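Local coordinates for aspartokinase (Arabidopsis thaliana, PDB 2CDQ), which catalyses the ATP-dependent phosphorylation of L-aspartate that opens the aspartate-family pathway of amino-acid synthesis in the chloroplast, and binds lysine and S-adenosylmethionine as allosteric effectors, at residues A[75-79]-A[91-95]; A[260-266]-A[475-480]; A[303-308]-A[319-323]. One frame throughout, in Å; residues are numbered along the deposited sequence.

Interaction 1: residues A[75-79]-A[91-95]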
loop_
_atom_site.group_PDB
_atom_site.type_symbol
_atom_site.label_atom_id
_atom_site.label_comp_id
_atom_site.label_asym_id
_atom_site.label_seq_id
_atom_site.Cartn_x
_atom_site.Cartn_y
_atom_site.Cartn_z
ATOM N N LEU A 75 -33.274 0.882 9.548
ATOM C CA LEU A 75 -33.969 1.807 8.656
ATOM C C LEU A 75 -35.079 2.549 9.397
ATOM O O LEU A 75 -35.220 3.762 9.242
ATOM C CB LEU A 75 -34.509 1.091 7.411
ATOM C CG LEU A 75 -33.530 0.898 6.242
ATOM C CD1 LEU A 75 -33.965 -0.246 5.339
ATOM C CD2 LEU A 75 -33.340 2.174 5.431
ATOM N N ALA A 76 -35.836 1.813 10.215
ATOM C CA ALA A 76 -36.883 2.383 11.072
ATOM C C ALA A 76 -36.315 3.422 12.041
ATOM O O ALA A 76 -36.966 4.436 12.336
ATOM C CB ALA A 76 -37.615 1.278 11.836
ATOM N N GLY A 77 -35.099 3.157 12.526
ATOM C CA GLY A 77 -34.377 4.083 13.392
ATOM C C GLY A 77 -34.123 5.412 12.714
ATOM O O GLY A 77 -34.567 6.450 13.201
ATOM N N GLU A 78 -33.424 5.374 11.580
ATOM C CA GLU A 78 -33.134 6.582 10.804
ATOM C C GLU A 78 -34.386 7.402 10.503
ATOM O O GLU A 78 -34.360 8.625 10.612
ATOM C CB GLU A 78 -32.416 6.247 9.492
ATOM C CG GLU A 78 -30.901 6.424 9.520
ATOM C CD GLU A 78 -30.151 5.098 9.500
ATOM O OE1 GLU A 78 -30.290 4.340 8.507
ATOM O OE2 GLU A 78 -29.410 4.822 10.470
ATOM N N LYS A 79 -35.471 6.726 10.127
ATOM C CA LYS A 79 -36.714 7.401 9.753
ATOM C C LYS A 79 -37.358 8.085 10.949
ATOM O O LYS A 79 -37.859 9.211 10.837
ATOM C CB LYS A 79 -37.696 6.433 9.082
ATOM C CG LYS A 79 -37.478 6.292 7.577
ATOM C CD LYS A 79 -38.625 5.558 6.890
ATOM C CE LYS A 79 -38.297 5.257 5.426
ATOM N NZ LYS A 79 -39.388 4.504 4.741
ATOM N N ILE A 91 -44.354 4.211 10.454
ATOM C CA ILE A 91 -43.090 3.923 9.768
ATOM C C ILE A 91 -43.191 2.614 8.985
ATOM O O ILE A 91 -43.477 1.556 9.553
ATOM C CB ILE A 91 -41.882 3.884 10.735
ATOM C CG1 ILE A 91 -41.652 5.268 11.355
ATOM C CG2 ILE A 91 -40.627 3.417 10.000
ATOM C CD1 ILE A 91 -40.603 5.301 12.458
ATOM N N GLU A 92 -42.968 2.720 7.675
ATOM C CA GLU A 92 -43.022 1.593 6.740
ATOM C C GLU A 92 -42.334 0.333 7.249
ATOM O O GLU A 92 -42.926 -0.749 7.239
ATOM C CB GLU A 92 -42.419 2.004 5.395
ATOM C CG GLU A 92 -43.430 2.155 4.271
ATOM C CD GLU A 92 -43.726 0.830 3.584
ATOM O OE1 GLU A 92 -43.213 0.626 2.462
ATOM O OE2 GLU A 92 -44.450 -0.010 4.170
ATOM N N GLU A 93 -41.091 0.484 7.694
ATOM C CA GLU A 93 -40.308 -0.634 8.210
ATOM C C GLU A 93 -40.908 -1.243 9.477
ATOM O O GLU A 93 -40.862 -2.460 9.661
ATOM C CB GLU A 93 -38.855 -0.211 8.443
ATOM C CG GLU A 93 -37.970 -0.268 7.199
ATOM C CD GLU A 93 -38.312 0.782 6.141
ATOM O OE1 GLU A 93 -37.992 0.541 4.955
ATOM O OE2 GLU A 93 -38.893 1.840 6.485
ATOM N N LEU A 94 -41.475 -0.401 10.340
ATOM C CA LEU A 94 -42.145 -0.876 11.549
ATOM C C LEU A 94 -43.383 -1.717 11.223
ATOM O O LEU A 94 -43.618 -2.748 11.859
ATOM C CB LEU A 94 -42.501 0.288 12.477
ATOM C CG LEU A 94 -43.369 -0.008 13.704
ATOM C CD1 LEU A 94 -42.669 -0.935 14.690
ATOM C CD2 LEU A 94 -43.769 1.289 14.373
ATOM N N SER A 95 -44.160 -1.279 10.232
ATOM C CA SER A 95 -45.319 -2.044 9.747
ATOM C C SER A 95 -44.908 -3.404 9.177
ATOM O O SER A 95 -45.615 -4.401 9.353
ATOM C CB SER A 95 -46.096 -1.251 8.691
ATOM O OG SER A 95 -46.682 -0.091 9.254
#
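Lys79 and Glu93 make the charged part of this contact, a salt bridge from NZ of Lys79 to OE2 of Glu93 at 3.2 Å. It joins helix 69-80 to the start of helix 92-108, the next helix along the chain in the amino acid kinase domain. The lysine comes in extended beyond CG, and its chain crosses that of Glu93 at about a right angle. The glutamate bends at its second torsion (chi2 69°), which leaves OE2 within reach of the lysine, and OE2 receives NZ on its syn lone pair. Glu92 touches the ammonium group only through CB; its carboxylate, with OE1 5.9 Å from Lys79 NZ, could add at most a longer-range attraction.

The apolar part lies alongside the bridge. Leu75 CB sits 3.7 Å from Glu93 CG, the two side chains slanting across each other, so the aliphatic stem of the glutamate is used as well as its charge. Ala76 CB meets Glu93 CB at 3.9 Å and, on another flank, Ile91 CG2 at 4.1 Å. Ile91, the N-cap residue of helix 92-108, also lays CD1 against the carbonyl oxygen of Ala76 at 3.7 Å. Behind this layer, helix 113-132 takes over, with Leu126 touching both Ala76 and Leu94.

The small Ala76, at the closest CA approach, faces Glu93 with Ile91 beside it on the buried side, while the ion pair spans the helices nearer solvent. With one bond between the segments, and water probably competing for both groups, the salt bridge is likely a modest addition to the apolar contact.

Interaction 2: residues A[260-266]-A[475-480]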
loop_
_atom_site.group_PDB
_atom_site.type_symbol
_atom_site.label_atom_id
_atom_site.label_comp_id
_atom_site.label_asym_id
_atom_site.label_seq_id
_atom_site.Cartn_x
_atom_site.Cartn_y
_atom_site.Cartn_z
ATOM N N THR A 260 -15.946 -21.961 -6.035
ATOM C CA THR A 260 -14.788 -21.469 -6.779
ATOM C C THR A 260 -14.992 -20.042 -7.282
ATOM O O THR A 260 -14.039 -19.396 -7.717
ATOM C CB THR A 260 -14.420 -22.394 -7.958
ATOM O OG1 THR A 260 -15.575 -22.622 -8.770
ATOM C CG2 THR A 260 -13.911 -23.725 -7.454
ATOM N N CYS A 261 -16.239 -19.570 -7.231
ATOM C CA CYS A 261 -16.597 -18.164 -7.463
ATOM C C CYS A 261 -18.057 -17.974 -7.069
ATOM O O CYS A 261 -18.694 -18.913 -6.588
ATOM C CB CYS A 261 -16.381 -17.747 -8.923
ATOM S SG CYS A 261 -17.520 -18.503 -10.109
ATOM N N ASP A 262 -18.586 -16.769 -7.271
ATOM C CA ASP A 262 -19.990 -16.490 -6.962
ATOM C C ASP A 262 -20.906 -16.979 -8.101
ATOM O O ASP A 262 -20.803 -16.498 -9.227
ATOM C CB ASP A 262 -20.180 -14.999 -6.665
ATOM C CG ASP A 262 -21.627 -14.624 -6.383
ATOM O OD1 ASP A 262 -21.949 -13.420 -6.481
ATOM O OD2 ASP A 262 -22.443 -15.512 -6.060
ATOM N N PRO A 263 -21.788 -17.960 -7.811
ATOM C CA PRO A 263 -22.704 -18.536 -8.805
ATOM C C PRO A 263 -23.660 -17.523 -9.431
ATOM O O PRO A 263 -24.153 -17.746 -10.539
ATOM C CB PRO A 263 -23.489 -19.579 -8.000
ATOM C CG PRO A 263 -23.316 -19.183 -6.585
ATOM C CD PRO A 263 -21.949 -18.609 -6.500
ATOM N N THR A 264 -23.910 -16.427 -8.720
ATOM C CA THR A 264 -24.683 -15.299 -9.226
ATOM C C THR A 264 -24.008 -14.681 -10.448
ATOM O O THR A 264 -24.668 -14.086 -11.294
ATOM C CB THR A 264 -24.813 -14.210 -8.145
ATOM O OG1 THR A 264 -25.284 -14.801 -6.929
ATOM C CG2 THR A 264 -25.778 -13.111 -8.578
ATOM N N ILE A 265 -22.691 -14.841 -10.529
ATOM C CA ILE A 265 -21.865 -14.218 -11.555
ATOM C C ILE A 265 -21.594 -15.196 -12.698
ATOM O O ILE A 265 -21.627 -14.818 -13.878
ATOM C CB ILE A 265 -20.541 -13.708 -10.931
ATOM C CG1 ILE A 265 -20.839 -12.585 -9.936
ATOM C CG2 ILE A 265 -19.546 -13.254 -11.995
ATOM C CD1 ILE A 265 -19.793 -12.403 -8.876
ATOM N N TYR A 266 -21.334 -16.449 -12.334
ATOM C CA TYR A 266 -21.062 -17.512 -13.297
ATOM C C TYR A 266 -21.588 -18.840 -12.740
ATOM O O TYR A 266 -21.174 -19.276 -11.660
ATOM C CB TYR A 266 -19.558 -17.560 -13.602
ATOM C CG TYR A 266 -19.108 -18.591 -14.625
ATOM C CD1 TYR A 266 -17.983 -19.368 -14.390
ATOM C CD2 TYR A 266 -19.790 -18.777 -15.828
ATOM C CE1 TYR A 266 -17.547 -20.310 -15.319
ATOM C CE2 TYR A 266 -19.365 -19.726 -16.765
ATOM C CZ TYR A 266 -18.241 -20.489 -16.500
ATOM O OH TYR A 266 -17.797 -21.432 -17.403
ATOM N N VAL A 475 -14.038 -12.645 -14.818
ATOM C CA VAL A 475 -14.183 -13.693 -13.812
ATOM C C VAL A 475 -14.527 -15.026 -14.481
ATOM O O VAL A 475 -13.920 -16.057 -14.183
ATOM C CB VAL A 475 -15.231 -13.323 -12.735
ATOM C CG1 VAL A 475 -15.540 -14.516 -11.856
ATOM C CG2 VAL A 475 -14.732 -12.169 -11.881
ATOM N N GLN A 476 -15.478 -14.987 -15.405
ATOM C CA GLN A 476 -15.888 -16.175 -16.147
ATOM C C GLN A 476 -14.727 -16.774 -16.931
ATOM O O GLN A 476 -14.497 -17.984 -16.872
ATOM C CB GLN A 476 -17.048 -15.844 -17.085
ATOM C CG GLN A 476 -18.297 -15.364 -16.360
ATOM C CD GLN A 476 -19.377 -14.878 -17.304
ATOM O OE1 GLN A 476 -19.377 -15.199 -18.494
ATOM N NE2 GLN A 476 -20.311 -14.099 -16.773
ATOM N N ALA A 477 -13.996 -15.926 -17.652
ATOM C CA ALA A 477 -12.820 -16.361 -18.402
ATOM C C ALA A 477 -11.768 -17.010 -17.487
ATOM O O ALA A 477 -11.267 -18.102 -17.777
ATOM C CB ALA A 477 -12.226 -15.197 -19.165
ATOM N N LEU A 478 -11.457 -16.345 -16.375
ATOM C CA LEU A 478 -10.480 -16.856 -15.421
ATOM C C LEU A 478 -10.902 -18.215 -14.857
ATOM O O LEU A 478 -10.083 -19.132 -14.744
ATOM C CB LEU A 478 -10.232 -15.839 -14.300
ATOM C CG LEU A 478 -9.395 -14.598 -14.658
ATOM C CD1 LEU A 478 -9.358 -13.619 -13.502
ATOM C CD2 LEU A 478 -7.967 -14.952 -15.092
ATOM N N HIS A 479 -12.186 -18.344 -14.533
ATOM C CA HIS A 479 -12.731 -19.586 -14.005
ATOM C C HIS A 479 -12.622 -20.707 -15.029
ATOM O O HIS A 479 -12.256 -21.830 -14.689
ATOM C CB HIS A 479 -14.184 -19.384 -13.590
ATOM C CG HIS A 479 -14.732 -20.494 -12.753
ATOM N ND1 HIS A 479 -15.248 -21.650 -13.297
ATOM C CD2 HIS A 479 -14.850 -20.622 -11.409
ATOM C CE1 HIS A 479 -15.657 -22.446 -12.323
ATOM N NE2 HIS A 479 -15.430 -21.844 -11.169
ATOM N N LYS A 480 -12.933 -20.388 -16.285
ATOM C CA LYS A 480 -12.839 -21.348 -17.389
ATOM C C LYS A 480 -11.423 -21.908 -17.533
ATOM O O LYS A 480 -11.243 -23.102 -17.777
ATOM C CB LYS A 480 -13.275 -20.698 -18.708
ATOM C CG LYS A 480 -14.785 -20.610 -18.929
ATOM C CD LYS A 480 -15.094 -19.712 -20.121
ATOM C CE LYS A 480 -16.591 -19.571 -20.362
ATOM N NZ LYS A 480 -16.891 -18.394 -21.237
#
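Tyr266 and His479 meet in an offset edge-to-face pair where a loop of the amino acid kinase domain touches helix 468-483 of the second ACT domain. The tyrosine turns its edge toward the imidazole face, with the ring planes 78° apart and the centroids separated by 5.2 Å. In both residues CG is anti to the backbone N (chi1 -178° in Tyr266), which sends the two rings out from their backbones toward each other. The polar ends share a partner, since Tyr266 OH and His479 ND1 each hydrogen-bond to Glu484 OE2 just beyond the helix.

The backbone end of Gln476, CA and CB, lies over one face of the tyrosine, CB offset toward the rim; the amide plane is turned 14° from the ring, and Gln476 CG is 3.8 Å from Tyr266 CG. NE2 makes a weak hydrogen bond to Ile265 O at 3.3 Å, well bent. Lys480 crosses the phenol at about a right angle, with CG 3.5 Å from Tyr266 OH.

One turn before His479, Val475 CG1 packs on Ile265 CG2 at 4.2 Å, and both residues continue onto Leu337 of strand 332-339. Within the loop Asp262 OD2 accepts from Thr264 N, an Asx turn, and also from Thr264 OG1, both from the same face of the carboxylate.

Cys261 SG approaches the imidazole obliquely, nearest CD2. At the edge of that ring His479 NE2 hydrogen-bonds to Thr260 OG1 at a doubtfully short 2.5 Å, and the same OG1 is also bonded to the backbone N of Thr270.

Interaction 3: residues A[303-308]-A[319-323]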
loop_
_atom_site.group_PDB
_atom_site.type_symbol
_atom_site.label_atom_id
_atom_site.label_comp_id
_atom_site.label_asym_id
_atom_site.label_seq_id
_atom_site.Cartn_x
_atom_site.Cartn_y
_atom_site.Cartn_z
ATOM N N GLU A 303 -8.792 -24.134 18.525
ATOM C CA GLU A 303 -8.448 -25.251 17.629
ATOM C C GLU A 303 -9.635 -26.161 17.309
ATOM O O GLU A 303 -9.598 -27.372 17.545
ATOM C CB GLU A 303 -7.251 -26.046 18.159
ATOM C CG GLU A 303 -5.945 -25.282 18.062
ATOM C CD GLU A 303 -4.741 -26.174 18.238
ATOM O OE1 GLU A 303 -4.156 -26.577 17.209
ATOM O OE2 GLU A 303 -4.387 -26.481 19.399
ATOM N N ILE A 304 -10.682 -25.546 16.765
ATOM C CA ILE A 304 -11.922 -26.226 16.404
ATOM C C ILE A 304 -12.226 -25.931 14.935
ATOM O O ILE A 304 -12.370 -24.761 14.556
ATOM C CB ILE A 304 -13.108 -25.710 17.250
ATOM C CG1 ILE A 304 -12.745 -25.658 18.734
ATOM C CG2 ILE A 304 -14.351 -26.557 17.020
ATOM C CD1 ILE A 304 -13.573 -24.674 19.517
ATOM N N PRO A 305 -12.323 -26.987 14.101
ATOM C CA PRO A 305 -12.647 -26.805 12.681
ATOM C C PRO A 305 -14.015 -26.155 12.482
ATOM O O PRO A 305 -14.945 -26.423 13.249
ATOM C CB PRO A 305 -12.653 -28.238 12.129
ATOM C CG PRO A 305 -12.816 -29.125 13.325
ATOM C CD PRO A 305 -12.133 -28.408 14.447
ATOM N N VAL A 306 -14.117 -25.287 11.479
ATOM C CA VAL A 306 -15.394 -24.671 11.105
ATOM C C VAL A 306 -15.890 -25.325 9.816
ATOM O O VAL A 306 -15.112 -25.536 8.883
ATOM C CB VAL A 306 -15.280 -23.125 10.975
ATOM C CG1 VAL A 306 -16.507 -22.527 10.304
ATOM C CG2 VAL A 306 -15.081 -22.494 12.347
ATOM N N ARG A 307 -17.175 -25.674 9.786
ATOM C CA ARG A 307 -17.777 -26.304 8.611
ATOM C C ARG A 307 -18.893 -25.451 8.011
ATOM O O ARG A 307 -19.770 -24.959 8.729
ATOM C CB ARG A 307 -18.311 -27.698 8.951
ATOM C CG ARG A 307 -18.715 -28.516 7.727
ATOM C CD ARG A 307 -19.237 -29.882 8.127
ATOM N NE ARG A 307 -18.208 -30.687 8.778
ATOM C CZ ARG A 307 -17.373 -31.496 8.135
ATOM N NH1 ARG A 307 -17.440 -31.620 6.811
ATOM N NH2 ARG A 307 -16.467 -32.181 8.818
ATOM N N VAL A 308 -18.853 -25.285 6.692
ATOM C CA VAL A 308 -19.897 -24.553 5.992
ATOM C C VAL A 308 -20.751 -25.551 5.217
ATOM O O VAL A 308 -20.258 -26.233 4.313
ATOM C CB VAL A 308 -19.322 -23.450 5.078
ATOM C CG1 VAL A 308 -20.437 -22.627 4.473
ATOM C CG2 VAL A 308 -18.389 -22.546 5.864
ATOM N N THR A 319 -17.685 -27.608 3.136
ATOM C CA THR A 319 -16.335 -27.059 3.220
ATOM C C THR A 319 -15.871 -27.074 4.672
ATOM O O THR A 319 -16.479 -26.417 5.522
ATOM C CB THR A 319 -16.284 -25.618 2.653
ATOM O OG1 THR A 319 -16.520 -25.651 1.243
ATOM C CG2 THR A 319 -14.934 -24.977 2.896
ATOM N N ILE A 320 -14.812 -27.834 4.955
ATOM C CA ILE A 320 -14.214 -27.848 6.293
ATOM C C ILE A 320 -13.039 -26.885 6.316
ATOM O O ILE A 320 -12.104 -27.013 5.519
ATOM C CB ILE A 320 -13.722 -29.259 6.768
ATOM C CG1 ILE A 320 -14.687 -30.368 6.357
ATOM C CG2 ILE A 320 -13.573 -29.307 8.281
ATOM C CD1 ILE A 320 -14.176 -31.266 5.246
ATOM N N ILE A 321 -13.098 -25.914 7.223
ATOM C CA ILE A 321 -11.986 -24.998 7.429
ATOM C C ILE A 321 -11.136 -25.482 8.606
ATOM O O ILE A 321 -11.623 -25.593 9.737
ATOM C CB ILE A 321 -12.459 -23.554 7.658
ATOM C CG1 ILE A 321 -13.472 -23.147 6.582
ATOM C CG2 ILE A 321 -11.259 -22.610 7.672
ATOM C CD1 ILE A 321 -14.352 -21.959 6.968
ATOM N N THR A 322 -9.870 -25.785 8.317
ATOM C CA THR A 322 -8.927 -26.305 9.312
ATOM C C THR A 322 -7.632 -25.492 9.319
ATOM O O THR A 322 -7.409 -24.659 8.432
ATOM C CB THR A 322 -8.603 -27.810 9.076
ATOM O OG1 THR A 322 -8.235 -28.020 7.708
ATOM C CG2 THR A 322 -9.804 -28.701 9.414
ATOM N N LYS A 323 -6.797 -25.733 10.334
ATOM C CA LYS A 323 -5.483 -25.090 10.472
ATOM C C LYS A 323 -4.636 -25.294 9.210
ATOM O O LYS A 323 -4.115 -24.332 8.638
ATOM C CB LYS A 323 -4.753 -25.658 11.698
ATOM C CG LYS A 323 -3.460 -24.942 12.102
ATOM C CD LYS A 323 -3.719 -23.852 13.151
ATOM C CE LYS A 323 -2.664 -23.866 14.274
ATOM N NZ LYS A 323 -1.286 -23.499 13.821
#
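Ile321 N gives its hydrogen to Val306 O at 2.6 Å, almost straight, although at this resolution the shortness itself means little. This is one of four backbone bonds in an antiparallel β-hairpin set into the amino acid kinase sheet, between strands 248-253 and 274-276: strand 306-310 lies parallel to the first and strand 319-322 parallel to the second. The return bond, Val306 N to Ile321 O, is 3.1 Å long. Val308 and Thr319 form the second hydrogen-bonded pair, and Arg307 faces Ile320 in the non-hydrogen-bonded pair between.

On the buried face Ile321 CD1 lies against Val306 CG1 at 4.0 Å and then Val308 CG2, and Leu291 touches all three residues. Thr319 OG1 shares this side, bonded to Val272 O and Val258 N.

The other face carries Arg307, extended until a bend at chi3 (-64°) brings the guanidinium round. One of its flat faces rests over Ile320, while NE pairs with Glu248 in a salt bridge and NH1 bonds to Pro317 O, which probably fix the group's rotation. Beyond it Pro305 CB touches Ile320 CG2 at 4.1 Å and Thr322 CG2 at 4.0 Å.

Overall arrangement
Interactions 1 and 3 both belong to the kinase domain but lie on opposite sides of the chain's centre, their own centres 38 Å apart. Interaction 3 is nested in the chain loop that interaction 2 closes, and the nearest atoms of these two come within about 8 Å. Interaction 2 joins the kinase domain to the second ACT domain, away from the annotated sites. The other two lie nearer to binding sites: the side chain of Leu75 is about 8 Å from that of Ser393, which binds S-adenosylmethionine, and about 11 Å from the bound effector itself, while Val306 is about 8 Å, side chain to side chain, from Lys32, a probable ATP-binding residue.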